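Local coordinates for protein teicoplanin pseudoaglycone deacetylases Orf2 (Actinoplanes teichomyceticus, PDB 3DFF) that probably removes an acetyl group from a sugar of the teicoplanin pseudoaglycone, as a zinc-dependent deacetylase of lipoglycopeptide antibiotic biosynthesis, at residues R168-H176 and A197-R205. Numbering follows the deposited sequence.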
loop_
_atom_site.group_PDB
_atom_site.type_symbol
_atom_site.label_atom_id
_atom_site.label_comp_id
_atom_site.label_asym_id
_atom_site.label_seq_id
_atom_site.Cartn_x
_atom_site.Cartn_y
_atom_site.Cartn_z
ATOM N N ARG A 168 4.892 -6.042 2.907
ATOM C CA ARG A 168 5.665 -6.664 1.851
ATOM C C ARG A 168 6.278 -7.956 2.361
ATOM O O ARG A 168 6.126 -9.006 1.733
ATOM C CB ARG A 168 6.739 -5.708 1.336
ATOM C CG ARG A 168 7.693 -6.358 0.317
ATOM C CD ARG A 168 8.994 -5.589 0.224
ATOM N NE ARG A 168 9.749 -5.644 1.481
ATOM C CZ ARG A 168 10.697 -4.778 1.825
ATOM N NH1 ARG A 168 11.023 -3.758 1.025
ATOM N NH2 ARG A 168 11.305 -4.912 2.993
ATOM N N ASP A 169 6.936 -7.883 3.517
ATOM C CA ASP A 169 7.629 -9.050 4.080
ATOM C C ASP A 169 6.607 -10.158 4.381
ATOM O O ASP A 169 6.804 -11.305 3.993
ATOM C CB ASP A 169 8.425 -8.667 5.333
ATOM C CG ASP A 169 9.619 -7.759 5.022
ATOM O OD1 ASP A 169 9.896 -7.462 3.832
ATOM O OD2 ASP A 169 10.328 -7.372 5.971
ATOM N N ALA A 170 5.515 -9.809 5.047
ATOM C CA ALA A 170 4.469 -10.806 5.360
ATOM C C ALA A 170 3.934 -11.471 4.084
ATOM O O ALA A 170 3.738 -12.689 4.047
ATOM C CB ALA A 170 3.332 -10.160 6.103
ATOM N N ALA A 171 3.683 -10.674 3.047
ATOM C CA ALA A 171 3.225 -11.233 1.760
ATOM C C ALA A 171 4.264 -12.174 1.128
ATOM O O ALA A 171 3.891 -13.218 0.562
ATOM C CB ALA A 171 2.836 -10.123 0.776
ATOM N N LEU A 172 5.547 -11.823 1.224
ATOM C CA LEU A 172 6.622 -12.669 0.673
ATOM C C LEU A 172 6.642 -14.007 1.409
ATOM O O LEU A 172 6.694 -15.073 0.776
ATOM C CB LEU A 172 7.977 -11.980 0.762
ATOM C CG LEU A 172 8.123 -10.764 -0.166
ATOM C CD1 LEU A 172 9.539 -10.182 -0.012
ATOM C CD2 LEU A 172 7.849 -11.068 -1.639
ATOM N N PHE A 173 6.575 -13.954 2.737
ATOM C CA PHE A 173 6.591 -15.178 3.538
ATOM C C PHE A 173 5.376 -16.052 3.238
ATOM O O PHE A 173 5.520 -17.271 3.031
ATOM C CB PHE A 173 6.671 -14.864 5.043
ATOM C CG PHE A 173 7.892 -14.072 5.445
ATOM C CD1 PHE A 173 9.095 -14.194 4.760
ATOM C CD2 PHE A 173 7.840 -13.212 6.549
ATOM C CE1 PHE A 173 10.217 -13.464 5.149
ATOM C CE2 PHE A 173 8.953 -12.483 6.935
ATOM C CZ PHE A 173 10.145 -12.603 6.231
ATOM N N ALA A 174 4.194 -15.442 3.217
ATOM C CA ALA A 174 2.951 -16.188 3.024
ATOM C C ALA A 174 2.929 -16.821 1.632
ATOM O O ALA A 174 2.669 -18.014 1.515
ATOM C CB ALA A 174 1.734 -15.295 3.245
ATOM N N THR A 175 3.243 -16.038 0.595
ATOM C CA THR A 175 3.236 -16.544 -0.792
ATOM C C THR A 175 4.305 -17.610 -1.009
ATOM O O THR A 175 4.111 -18.542 -1.804
ATOM C CB THR A 175 3.408 -15.426 -1.867
ATOM O OG1 THR A 175 4.637 -14.712 -1.641
ATOM C CG2 THR A 175 2.201 -14.487 -1.903
ATOM N N HIS A 176 5.426 -17.487 -0.310
ATOM C CA HIS A 176 6.479 -18.489 -0.411
ATOM C C HIS A 176 5.989 -19.819 0.147
ATOM O O HIS A 176 6.104 -20.863 -0.519
ATOM C CB HIS A 176 7.721 -18.014 0.330
ATOM C CG HIS A 176 8.874 -18.953 0.239
ATOM N ND1 HIS A 176 9.775 -19.115 1.267
ATOM C CD2 HIS A 176 9.274 -19.785 -0.752
ATOM C CE1 HIS A 176 10.691 -20.000 0.908
ATOM N NE2 HIS A 176 10.410 -20.417 -0.313
ATOM N N ALA A 197 15.670 1.580 -4.866
ATOM C CA ALA A 197 16.280 0.346 -4.353
ATOM C C ALA A 197 15.647 -0.055 -3.024
ATOM O O ALA A 197 15.369 0.803 -2.187
ATOM C CB ALA A 197 17.791 0.515 -4.203
ATOM N N VAL A 198 15.390 -1.354 -2.850
ATOM C CA VAL A 198 14.886 -1.881 -1.581
ATOM C C VAL A 198 15.670 -3.115 -1.129
ATOM O O VAL A 198 16.277 -3.819 -1.941
ATOM C CB VAL A 198 13.347 -2.210 -1.608
ATOM C CG1 VAL A 198 12.507 -0.942 -1.774
ATOM C CG2 VAL A 198 13.006 -3.236 -2.681
ATOM N N GLU A 199 15.670 -3.345 0.178
ATOM C CA GLU A 199 16.313 -4.511 0.758
ATOM C C GLU A 199 15.194 -5.482 1.130
ATOM O O GLU A 199 14.350 -5.178 1.974
ATOM C CB GLU A 199 17.136 -4.102 1.994
ATOM C CG GLU A 199 17.634 -5.272 2.881
ATOM C CD GLU A 199 19.091 -5.671 2.628
ATOM O OE1 GLU A 199 19.454 -6.847 2.913
ATOM O OE2 GLU A 199 19.878 -4.816 2.153
ATOM N N LEU A 200 15.188 -6.642 0.474
ATOM C CA LEU A 200 14.198 -7.683 0.726
ATOM C C LEU A 200 14.702 -8.647 1.811
ATOM O O LEU A 200 15.896 -8.710 2.070
ATOM C CB LEU A 200 13.923 -8.453 -0.569
ATOM C CG LEU A 200 13.293 -7.641 -1.710
ATOM C CD1 LEU A 200 13.102 -8.504 -2.940
ATOM C CD2 LEU A 200 11.943 -7.011 -1.301
ATOM N N PRO A 201 13.791 -9.412 2.437
ATOM C CA PRO A 201 14.278 -10.434 3.379
ATOM C C PRO A 201 15.155 -11.459 2.689
ATOM O O PRO A 201 14.977 -11.717 1.494
ATOM C CB PRO A 201 12.998 -11.100 3.901
ATOM C CG PRO A 201 11.884 -10.132 3.575
ATOM C CD PRO A 201 12.322 -9.382 2.344
ATOM N N GLN A 202 16.079 -12.027 3.456
ATOM C CA GLN A 202 17.040 -13.008 2.941
ATOM C C GLN A 202 16.317 -14.098 2.162
ATOM O O GLN A 202 15.271 -14.589 2.582
ATOM C CB GLN A 202 17.857 -13.606 4.088
ATOM C CG GLN A 202 19.044 -14.480 3.650
ATOM C CD GLN A 202 20.271 -13.689 3.157
ATOM O OE1 GLN A 202 21.190 -14.268 2.555
ATOM N NE2 GLN A 202 20.302 -12.385 3.422
ATOM N N GLY A 203 16.880 -14.459 1.013
ATOM C CA GLY A 203 16.310 -15.505 0.187
ATOM C C GLY A 203 15.431 -15.076 -0.965
ATOM O O GLY A 203 15.108 -15.890 -1.828
ATOM N N PHE A 204 15.012 -13.807 -0.978
ATOM C CA PHE A 204 14.186 -13.261 -2.061
ATOM C C PHE A 204 14.922 -12.198 -2.866
ATOM O O PHE A 204 15.729 -11.458 -2.319
ATOM C CB PHE A 204 12.923 -12.595 -1.498
ATOM C CG PHE A 204 12.027 -13.530 -0.739
ATOM C CD1 PHE A 204 11.058 -14.300 -1.416
ATOM C CD2 PHE A 204 12.141 -13.649 0.636
ATOM C CE1 PHE A 204 10.221 -15.176 -0.716
ATOM C CE2 PHE A 204 11.314 -14.520 1.346
ATOM C CZ PHE A 204 10.345 -15.279 0.666
ATOM N N ARG A 205 14.601 -12.105 -4.154
ATOM C CA ARG A 205 15.131 -11.024 -4.991
ATOM C C ARG A 205 14.185 -10.628 -6.106
ATOM O O ARG A 205 13.274 -11.369 -6.472
ATOM C CB ARG A 205 16.499 -11.392 -5.555
ATOM C CG ARG A 205 16.424 -12.426 -6.629
ATOM C CD ARG A 205 17.780 -12.573 -7.310
ATOM N NE ARG A 205 17.695 -13.609 -8.329
ATOM C CZ ARG A 205 17.314 -13.393 -9.581
ATOM N NH1 ARG A 205 17.027 -12.169 -9.992
ATOM N NH2 ARG A 205 17.242 -14.403 -10.433
HETATM O O HOH W 1 13.671 -3.337 3.833
#
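Phe204 lays one face of its ring against Leu172. Leu172 CB stands almost over the ring centre, 4.1 Å from the centroid of Phe204 and 11° off the ring normal, a CH-pi contact. The ring's edge points at the face of the His176 imidazole in an offset edge-to-face pair, planes at 83° and centroids 5.4 Å apart. Phe204 CE2 also meets the edge of the Phe173 ring. Arg269 adds a cation-pi contact to Phe204.

Pro201 packs about one helical turn nearer the start of the helix, beside Asp169. Pro201 CB touches Phe173 CE1 at 3.9 Å. Pro201 CD meets Leu172 CD1 at 3.7 Å. The type II turn from Pro201 to Phe204 brings both residues to the helix.

A bend at chi3 (65°) turns the Arg168 guanidinium toward Asp169, with Leu200 CD2 over one face. Arg168 NE and Arg168 NH2 both donate to Asp169 OD1, each at 3.0 Å, in a side-on salt bridge; OD1 lies in the guanidinium plane. With the bond from Arg168 NH1 to Ala156 O, these hold the group in its orientation. A water accepts from Arg168 NH2 and donates to Glu199 O, 2.7 Å away.

In this alpha/beta PIG-L-type fold, the packing joins helix 162-178, which carries zinc ligand His164, to the loop leading into edge strand 204-211 and to that strand's first residue, Phe204.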